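Local structure of hydroxylacyl-CoA dehydrogenase (Streptomyces coelicolor, 5BKA) at residues T83-A88 and I93-Y98; L100-H105 and K109-G114; P50-R55 and T59-D64. The protein probably takes part in biosynthesis of the polyketide actinorhodin, using the SnoaL-like fold of the NTF2-like superfamily, although its precise role is uncertain. One frame throughout, in Å; residues are numbered along the deposited sequence.

From the N terminus the contacts follow in series, each closing before the next opens, so none nests inside or crosses another. Contact 3 comes first: after strand 52-53 the chain turns into helix 54-67, and residues 50-55 meet residues 59-64 across three helical residues. Helix 54-67 then leads to strand 74-87, whose end forms contact 1 with the start of strand 93-105 across the turn, four residues separating the segments. In contact 2 the far end of strand 93-105 meets residues 109-114, which lead into strand 112-124, with three residues between. Contacts 1 and 2 thus share a strand, about 26 Å apart between centres. All three reach the same mixed sheet.

Contact 1 of 3, residues T83-A88 and I93-Y98; sequences TALSQA and ITATSY
The flat groups that meet here are the peptide units of Ala84 and Thr96, joined in both directions as a hydrogen-bonded pair of an antiparallel beta hairpin, one of the consecutive hairpins in the curved sheet of this SnoaL-like fold. Ala84 N gives its hydrogen to Thr96 O at 3.0 Å, standing 25° from the plane of that carbonyl; Thr96 N returns a straighter bond to Ala84 O and lies nearer to its carbonyl plane. Toward the turn, Thr94 N is bonded to Ser86 O at 2.9 Å, whereas the bond from Ser86 N to Thr94 O is weak. The carbonyl oxygens also draw in CA hydrogens from the opposite strand, such as that of Ala95 on Ala84 O.

The two faces of the hairpin differ. On one, Leu85 reaches over toward its neighbours: CG stands beside the backbone N, and with CD1 extended away from CA (chi2 174°) the other branch, CD2, is turned across to Ala95 CB at 3.7 Å and Ile93 CG2 at 4.0 Å. Ala95 is small enough to receive this methyl beneath helix 10-26, whose Tyr11 and Val14 touch Leu85 while Tyr18 touches Ala95, so apolar residues suit the part of this face that lies against the helix. The other face carries Ala84 and Thr96. A small alanine leaves room for Gln23 of the second subunit, which bonds to the backbone oxygen of Thr96, while the Thr96 side chain touches His120 of strand 112-124.

Beyond the paired residues, the Tyr98 ring meets that of Trp79 of the second subunit, with planes about 35° apart. The interior end of the contact is polar yet buried. There two short side chains pair across the strands, Thr83 OG1 and Ser97 OG being hydrogen-bonded at 2.9 Å.

Contact 2 of 3, residues L100-H105 and K109-G114; sequences LVLTVH and KAPEFG
Glu112 and His105 meet at the end of this antiparallel hairpin: His105 NE2 donates to Glu112 OE1 at 2.9 Å. NE2 stands above the carboxylate plane, 65° out of it, and ring and carboxylate are nearly perpendicular, with Glu112 CG at the ring edge. Glutamate suits this exposed position because its chain, extended beyond CG, spans to the imidazole.

Backbone bonds position Glu112 directly. Thr103 N bonds Glu112 O at 2.9 Å and Glu112 N answers to Thr103 O, while Gly114 N reaches Val101 O at 3.0 Å. Glycine fits the positive phi of 117°, where a CB would jam against Phe113 O. One water joins Thr103 OG1 to the carbonyl oxygens of Glu112 and Gly114. Another bridges His105 N to Ala110 O, fixing the histidine backbone.

On the apolar face Phe113 lies alongside Leu102, pointing the same way, with CE1 3.6 Å from Leu102 CG. Pro111 CB rests on Val104 CG2 beside them. Farther out, Phe113 meets the Phe113 rings of the second and third subunits edge-to-face, so an aromatic suits the subunit junction.

The direction of the His105-Glu112 bond implies that NE2 carries a hydrogen, and the carboxylate would probably polarise the imidazole.

Contact 3 of 3, residues P50-R55 and T59-D64; sequences PAAHTR and TAVLED
Helix 54-67 comes after the short strand 52-53, and this contact joins that strand and the first part of the helix to the next turn. Arg55 and Thr59 form the polar half. Thr59 N donates to Arg55 O at 2.8 Å with an angle of 166° at the hydrogen, the backbone bond between residues four apart that defines an alpha helix. The Thr59 hydroxyl adds a second bond to the same oxygen, OG1 lying 3.0 Å from Arg55 O. It can do so because OG1 sits beside its own backbone N (chi1 -64°) and therefore folds back toward the preceding turn. The two donors approach Arg55 O from opposite faces of its carbonyl plane, the hydroxyl 38° out of it, so one acceptor is gripped twice. Threonine suits the position because its short hydroxyl branch reaches an oxygen one turn back.

The apolar half is a single small touch between strand and helix. Ala52 points its CB at Val61, whose CG2 meets it at 3.6 Å; CG2 lies beside the Val61 backbone N and so faces Ala52, while CG1 is roughly anti to that N. The small methyl of alanine lets strand and helix come close, and the branched valine also rests on Phe43 of strand 41-44, the neighbour to which Ala52 is bonded through its backbone.

Arg55 turns its long side chain away from Thr59. Its NH2 is hydrogen-bonded to Phe37 O, and its side chain, like that of Thr59, touches Ala34 of helix 30-35. The helical pattern runs on with Glu63 N bonded to Thr59 O at 3.0 Å. A helix packed beside an outermost strand in this manner is consistent with the alpha+beta cone of NTF2-like proteins, in which helices lie against a curved mixed sheet.

Contact 1 of 3, residues T83-A88 and I93-Y98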
loop_
_atom_site.group_PDB
_atom_site.type_symbol
_atom_site.label_atom_id
_atom_site.label_comp_id
_atom_site.label_asym_id
_atom_site.label_seq_id
_atom_site.Cartn_x
_atom_site.Cartn_y
_atom_site.Cartn_z
ATOM N N THR B 83 -0.252 8.442 -1.961
ATOM C CA THR B 83 -0.849 9.657 -1.426
ATOM C C THR B 83 0.069 10.843 -1.687
ATOM O O THR B 83 1.280 10.770 -1.458
ATOM C CB THR B 83 -1.110 9.499 0.073
ATOM O OG1 THR B 83 -2.065 8.452 0.286
ATOM C CG2 THR B 83 -1.646 10.793 0.666
ATOM N N ALA B 84 -0.506 11.936 -2.186
ATOM C CA ALA B 84 0.240 13.156 -2.475
ATOM C C ALA B 84 -0.479 14.324 -1.820
ATOM O O ALA B 84 -1.656 14.568 -2.105
ATOM C CB ALA B 84 0.377 13.379 -3.984
ATOM N N LEU B 85 0.224 15.043 -0.947
ATOM C CA LEU B 85 -0.351 16.115 -0.151
ATOM C C LEU B 85 0.159 17.481 -0.589
ATOM O O LEU B 85 1.231 17.614 -1.183
ATOM C CB LEU B 85 -0.044 15.915 1.337
ATOM C CG LEU B 85 -0.363 14.558 1.959
ATOM C CD1 LEU B 85 0.140 14.513 3.392
ATOM C CD2 LEU B 85 -1.855 14.284 1.904
ATOM N N SER B 86 -0.643 18.497 -0.288
ATOM C CA SER B 86 -0.320 19.888 -0.574
ATOM C C SER B 86 -1.218 20.758 0.295
ATOM O O SER B 86 -2.332 20.358 0.652
ATOM C CB SER B 86 -0.495 20.235 -2.057
ATOM O OG SER B 86 -1.837 20.056 -2.467
ATOM N N GLN B 87 -0.714 21.940 0.646
ATOM C CA GLN B 87 -1.430 22.858 1.523
ATOM C C GLN B 87 -2.247 23.843 0.697
ATOM O O GLN B 87 -1.708 24.495 -0.204
ATOM C CB GLN B 87 -0.462 23.615 2.430
ATOM C CG GLN B 87 -1.139 24.366 3.573
ATOM C CD GLN B 87 -0.136 24.996 4.515
ATOM O OE1 GLN B 87 -0.323 24.992 5.729
ATOM N NE2 GLN B 87 0.934 25.552 3.956
ATOM N N ALA B 88 -3.541 23.939 1.003
ATOM C CA ALA B 88 -4.383 24.934 0.366
ATOM C C ALA B 88 -4.250 26.268 1.094
ATOM O O ALA B 88 -3.682 26.357 2.186
ATOM C CB ALA B 88 -5.832 24.467 0.340
ATOM N N ILE B 93 -5.798 20.627 3.589
ATOM C CA ILE B 93 -4.830 19.721 2.982
ATOM C C ILE B 93 -5.523 19.023 1.824
ATOM O O ILE B 93 -6.537 18.339 2.018
ATOM C CB ILE B 93 -4.284 18.707 3.994
ATOM C CG1 ILE B 93 -3.647 19.436 5.184
ATOM C CG2 ILE B 93 -3.273 17.779 3.329
ATOM C CD1 ILE B 93 -2.552 20.408 4.796
ATOM N N THR B 94 -4.992 19.215 0.620
ATOM C CA THR B 94 -5.502 18.551 -0.571
ATOM C C THR B 94 -4.823 17.184 -0.637
ATOM O O THR B 94 -3.591 17.107 -0.591
ATOM C CB THR B 94 -5.129 19.357 -1.813
ATOM O OG1 THR B 94 -3.791 19.865 -1.637
ATOM C CG2 THR B 94 -6.017 20.610 -1.849
ATOM N N ALA B 95 -5.592 16.109 -0.739
ATOM C CA ALA B 95 -4.966 14.800 -0.871
ATOM C C ALA B 95 -5.481 14.088 -2.112
ATOM O O ALA B 95 -6.690 14.072 -2.373
ATOM C CB ALA B 95 -5.200 13.939 0.372
ATOM N N THR B 96 -4.559 13.509 -2.877
ATOM C CA THR B 96 -4.894 12.686 -4.033
ATOM C C THR B 96 -4.198 11.340 -3.888
ATOM O O THR B 96 -2.975 11.286 -3.731
ATOM C CB THR B 96 -4.474 13.359 -5.343
ATOM O OG1 THR B 96 -5.142 14.619 -5.473
ATOM C CG2 THR B 96 -4.838 12.477 -6.530
ATOM N N SER B 97 -4.974 10.261 -3.944
ATOM C CA SER B 97 -4.449 8.915 -3.776
ATOM C C SER B 97 -5.019 7.993 -4.842
ATOM O O SER B 97 -6.128 8.203 -5.341
ATOM C CB SER B 97 -4.775 8.347 -2.386
ATOM O OG SER B 97 -4.374 9.239 -1.363
ATOM N N TYR B 98 -4.242 6.974 -5.189
ATOM C CA TYR B 98 -4.768 5.855 -5.951
ATOM C C TYR B 98 -5.600 4.976 -5.031
ATOM O O TYR B 98 -5.309 4.844 -3.838
ATOM C CB TYR B 98 -3.641 5.020 -6.564
ATOM C CG TYR B 98 -2.778 5.725 -7.589
ATOM C CD1 TYR B 98 -3.120 6.975 -8.087
ATOM C CD2 TYR B 98 -1.613 5.132 -8.056
ATOM C CE1 TYR B 98 -2.324 7.612 -9.024
ATOM C CE2 TYR B 98 -0.814 5.757 -8.986
ATOM C CZ TYR B 98 -1.171 6.996 -9.469
ATOM O OH TYR B 98 -0.370 7.614 -10.399
#

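Contact 2 of 3, residues L100-H105 and K109-G114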
loop_
_atom_site.group_PDB
_atom_site.type_symbol
_atom_site.label_atom_id
_atom_site.label_comp_id
_atom_site.label_asym_id
_atom_site.label_seq_id
_atom_site.Cartn_x
_atom_site.Cartn_y
_atom_site.Cartn_z
ATOM N N LEU B 100 -7.681 1.007 -5.236
ATOM C CA LEU B 100 -8.027 -0.208 -5.963
ATOM C C LEU B 100 -8.946 -1.030 -5.075
ATOM O O LEU B 100 -8.577 -1.382 -3.948
ATOM C CB LEU B 100 -6.780 -1.014 -6.347
ATOM C CG LEU B 100 -7.014 -2.361 -7.046
ATOM C CD1 LEU B 100 -7.711 -2.180 -8.390
ATOM C CD2 LEU B 100 -5.705 -3.120 -7.220
ATOM N N VAL B 101 -10.136 -1.328 -5.576
ATOM C CA VAL B 101 -11.135 -2.061 -4.812
ATOM C C VAL B 101 -10.955 -3.550 -5.063
ATOM O O VAL B 101 -10.848 -3.992 -6.214
ATOM C CB VAL B 101 -12.556 -1.604 -5.183
ATOM C CG1 VAL B 101 -13.588 -2.369 -4.369
ATOM C CG2 VAL B 101 -12.699 -0.105 -4.968
ATOM N N LEU B 102 -10.907 -4.320 -3.983
ATOM C CA LEU B 102 -10.867 -5.773 -4.037
ATOM C C LEU B 102 -12.214 -6.305 -3.569
ATOM O O LEU B 102 -12.759 -5.826 -2.569
ATOM C CB LEU B 102 -9.743 -6.329 -3.158
ATOM C CG LEU B 102 -8.321 -6.417 -3.721
ATOM C CD1 LEU B 102 -7.743 -5.042 -4.033
ATOM C CD2 LEU B 102 -7.422 -7.166 -2.746
ATOM N N THR B 103 -12.758 -7.272 -4.300
ATOM C CA THR B 103 -13.979 -7.966 -3.902
ATOM C C THR B 103 -13.626 -9.432 -3.693
ATOM O O THR B 103 -13.321 -10.146 -4.655
ATOM C CB THR B 103 -15.079 -7.799 -4.950
ATOM O OG1 THR B 103 -15.362 -6.405 -5.124
ATOM C CG2 THR B 103 -16.350 -8.517 -4.514
ATOM N N VAL B 104 -13.667 -9.878 -2.441
ATOM C CA VAL B 104 -13.267 -11.231 -2.074
ATOM C C VAL B 104 -14.524 -12.063 -1.879
ATOM O O VAL B 104 -15.380 -11.729 -1.052
ATOM C CB VAL B 104 -12.400 -11.238 -0.807
ATOM C CG1 VAL B 104 -12.003 -12.661 -0.454
ATOM C CG2 VAL B 104 -11.171 -10.365 -1.003
ATOM N N HIS B 105 -14.636 -13.144 -2.640
ATOM C CA HIS B 105 -15.783 -14.033 -2.560
ATOM C C HIS B 105 -15.484 -15.221 -1.656
ATOM O O HIS B 105 -14.354 -15.715 -1.621
ATOM C CB HIS B 105 -16.201 -14.490 -3.952
ATOM C CG HIS B 105 -16.582 -13.354 -4.844
ATOM N ND1 HIS B 105 -17.783 -12.690 -4.723
ATOM C CD2 HIS B 105 -15.915 -12.750 -5.855
ATOM C CE1 HIS B 105 -17.843 -11.729 -5.626
ATOM N NE2 HIS B 105 -16.726 -11.747 -6.330
ATOM N N LYS B 109 -10.076 -17.864 -3.341
ATOM C CA LYS B 109 -8.816 -17.264 -2.927
ATOM C C LYS B 109 -8.405 -16.085 -3.821
ATOM O O LYS B 109 -7.809 -15.114 -3.338
ATOM C CB LYS B 109 -7.795 -18.410 -2.904
ATOM C CG LYS B 109 -6.421 -18.041 -3.325
ATOM C CD LYS B 109 -5.864 -19.321 -4.008
ATOM C CE LYS B 109 -4.308 -19.427 -4.100
ATOM N NZ LYS B 109 -4.427 -20.708 -4.853
ATOM N N ALA B 110 -8.681 -16.160 -5.124
ATOM C CA ALA B 110 -8.356 -15.041 -5.997
ATOM C C ALA B 110 -9.442 -13.973 -5.899
ATOM O O ALA B 110 -10.598 -14.247 -6.236
ATOM C CB ALA B 110 -8.187 -15.499 -7.451
ATOM N N PRO B 111 -9.122 -12.760 -5.464
ATOM C CA PRO B 111 -10.117 -11.696 -5.475
ATOM C C PRO B 111 -10.327 -11.230 -6.893
ATOM O O PRO B 111 -9.489 -11.401 -7.775
ATOM C CB PRO B 111 -9.486 -10.582 -4.631
ATOM C CG PRO B 111 -8.205 -11.134 -4.098
ATOM C CD PRO B 111 -7.827 -12.252 -5.021
ATOM N N GLU B 112 -11.488 -10.677 -7.126
ATOM C CA GLU B 112 -11.697 -9.917 -8.345
ATOM C C GLU B 112 -11.538 -8.423 -8.061
ATOM O O GLU B 112 -11.931 -7.929 -6.999
ATOM C CB GLU B 112 -13.004 -10.329 -9.052
ATOM C CG GLU B 112 -14.155 -10.781 -8.271
ATOM C CD GLU B 112 -15.365 -11.138 -9.121
ATOM O OE1 GLU B 112 -16.454 -10.548 -8.982
ATOM O OE2 GLU B 112 -15.162 -11.994 -9.945
ATOM N N PHE B 113 -10.935 -7.714 -9.019
ATOM C CA PHE B 113 -10.436 -6.352 -8.861
ATOM C C PHE B 113 -11.243 -5.332 -9.663
ATOM O O PHE B 113 -11.858 -5.656 -10.681
ATOM C CB PHE B 113 -8.970 -6.272 -9.310
ATOM C CG PHE B 113 -8.034 -7.143 -8.518
ATOM C CD1 PHE B 113 -7.393 -6.639 -7.403
ATOM C CD2 PHE B 113 -7.799 -8.464 -8.881
ATOM C CE1 PHE B 113 -6.534 -7.419 -6.665
ATOM C CE2 PHE B 113 -6.933 -9.262 -8.136
ATOM C CZ PHE B 113 -6.300 -8.731 -7.024
ATOM N N GLY B 114 -11.229 -4.085 -9.198
ATOM C CA GLY B 114 -11.939 -3.024 -9.871
ATOM C C GLY B 114 -13.027 -2.468 -8.977
ATOM O O GLY B 114 -13.629 -3.190 -8.179
HETATM O O HOH W 1 -13.610 -5.724 -7.242
HETATM O O HOH W 2 -12.568 -13.709 -4.317
#

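Contact 3 of 3, residues P50-R55 and T59-D64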
loop_
_atom_site.group_PDB
_atom_site.type_symbol
_atom_site.label_atom_id
_atom_site.label_comp_id
_atom_site.label_asym_id
_atom_site.label_seq_id
_atom_site.Cartn_x
_atom_site.Cartn_y
_atom_site.Cartn_z
ATOM N N PRO B 50 -25.463 12.471 -7.621
ATOM C CA PRO B 50 -24.965 13.644 -6.897
ATOM C C PRO B 50 -24.300 13.253 -5.585
ATOM O O PRO B 50 -24.501 12.161 -5.049
ATOM C CB PRO B 50 -26.229 14.481 -6.656
ATOM C CG PRO B 50 -27.363 13.520 -6.798
ATOM C CD PRO B 50 -26.920 12.521 -7.821
ATOM N N ALA B 51 -23.499 14.178 -5.066
ATOM C CA ALA B 51 -22.703 13.908 -3.878
ATOM C C ALA B 51 -23.576 13.848 -2.632
ATOM O O ALA B 51 -24.548 14.596 -2.493
ATOM C CB ALA B 51 -21.626 14.977 -3.708
ATOM N N ALA B 52 -23.226 12.940 -1.725
ATOM C CA ALA B 52 -23.901 12.850 -0.440
ATOM C C ALA B 52 -23.352 13.900 0.515
ATOM O O ALA B 52 -22.177 14.273 0.454
ATOM C CB ALA B 52 -23.732 11.458 0.166
ATOM N N HIS B 53 -24.219 14.382 1.401
ATOM C CA HIS B 53 -23.865 15.435 2.339
ATOM C C HIS B 53 -24.216 15.013 3.759
ATOM O O HIS B 53 -25.180 14.278 3.985
ATOM C CB HIS B 53 -24.564 16.752 1.981
ATOM C CG HIS B 53 -24.083 17.351 0.696
ATOM N ND1 HIS B 53 -24.665 17.067 -0.522
ATOM C CD2 HIS B 53 -23.068 18.208 0.436
ATOM C CE1 HIS B 53 -24.031 17.727 -1.475
ATOM N NE2 HIS B 53 -23.058 18.427 -0.921
ATOM N N THR B 54 -23.403 15.487 4.709
ATOM C CA THR B 54 -23.504 15.190 6.137
ATOM C C THR B 54 -23.240 13.720 6.442
ATOM O O THR B 54 -23.336 12.861 5.559
ATOM C CB THR B 54 -24.873 15.597 6.701
ATOM O OG1 THR B 54 -25.869 14.657 6.280
ATOM C CG2 THR B 54 -25.261 17.001 6.244
ATOM N N ARG B 55 -22.887 13.432 7.698
ATOM C CA ARG B 55 -22.559 12.066 8.098
ATOM C C ARG B 55 -23.736 11.123 7.886
ATOM O O ARG B 55 -23.555 9.982 7.446
ATOM C CB ARG B 55 -22.095 12.049 9.555
ATOM C CG ARG B 55 -20.755 12.734 9.745
ATOM C CD ARG B 55 -20.306 12.748 11.194
ATOM N NE ARG B 55 -19.031 13.447 11.336
ATOM C CZ ARG B 55 -18.562 13.929 12.482
ATOM N NH1 ARG B 55 -19.261 13.788 13.600
ATOM N NH2 ARG B 55 -17.391 14.552 12.508
ATOM N N THR B 59 -23.619 7.926 5.551
ATOM C CA THR B 59 -24.009 6.607 6.044
ATOM C C THR B 59 -25.072 5.972 5.156
ATOM O O THR B 59 -24.973 4.787 4.817
ATOM C CB THR B 59 -24.506 6.707 7.486
ATOM O OG1 THR B 59 -23.442 7.147 8.338
ATOM C CG2 THR B 59 -25.068 5.372 7.961
ATOM N N ALA B 60 -26.094 6.738 4.769
ATOM C CA ALA B 60 -27.161 6.205 3.927
ATOM C C ALA B 60 -26.612 5.705 2.599
ATOM O O ALA B 60 -26.966 4.615 2.139
ATOM C CB ALA B 60 -28.231 7.273 3.699
ATOM N N VAL B 61 -25.753 6.506 1.961
ATOM C CA VAL B 61 -25.155 6.112 0.686
ATOM C C VAL B 61 -24.373 4.811 0.836
ATOM O O VAL B 61 -24.414 3.937 -0.040
ATOM C CB VAL B 61 -24.270 7.251 0.143
ATOM C CG1 VAL B 61 -23.154 6.706 -0.730
ATOM C CG2 VAL B 61 -25.112 8.255 -0.624
ATOM N N LEU B 62 -23.666 4.655 1.955
ATOM C CA LEU B 62 -22.852 3.459 2.148
ATOM C C LEU B 62 -23.716 2.212 2.298
ATOM O O LEU B 62 -23.406 1.167 1.715
ATOM C CB LEU B 62 -21.953 3.631 3.370
ATOM C CG LEU B 62 -20.868 4.699 3.283
ATOM C CD1 LEU B 62 -20.151 4.847 4.614
ATOM C CD2 LEU B 62 -19.877 4.384 2.170
ATOM N N GLU B 63 -24.791 2.298 3.087
ATOM C CA GLU B 63 -25.734 1.188 3.202
ATOM C C GLU B 63 -26.315 0.783 1.851
ATOM O O GLU B 63 -26.443 -0.413 1.563
ATOM C CB GLU B 63 -26.845 1.551 4.183
ATOM C CG GLU B 63 -26.614 1.003 5.576
ATOM C CD GLU B 63 -27.515 1.631 6.616
ATOM O OE1 GLU B 63 -28.730 1.350 6.596
ATOM O OE2 GLU B 63 -27.008 2.421 7.439
ATOM N N ASP B 64 -26.692 1.759 1.017
ATOM C CA ASP B 64 -27.380 1.436 -0.231
ATOM C C ASP B 64 -26.458 0.701 -1.199
ATOM O O ASP B 64 -26.803 -0.372 -1.709
ATOM C CB ASP B 64 -27.939 2.701 -0.883
ATOM C CG ASP B 64 -28.924 2.386 -1.996
ATOM O OD1 ASP B 64 -28.486 1.922 -3.068
ATOM O OD2 ASP B 64 -30.137 2.595 -1.797
#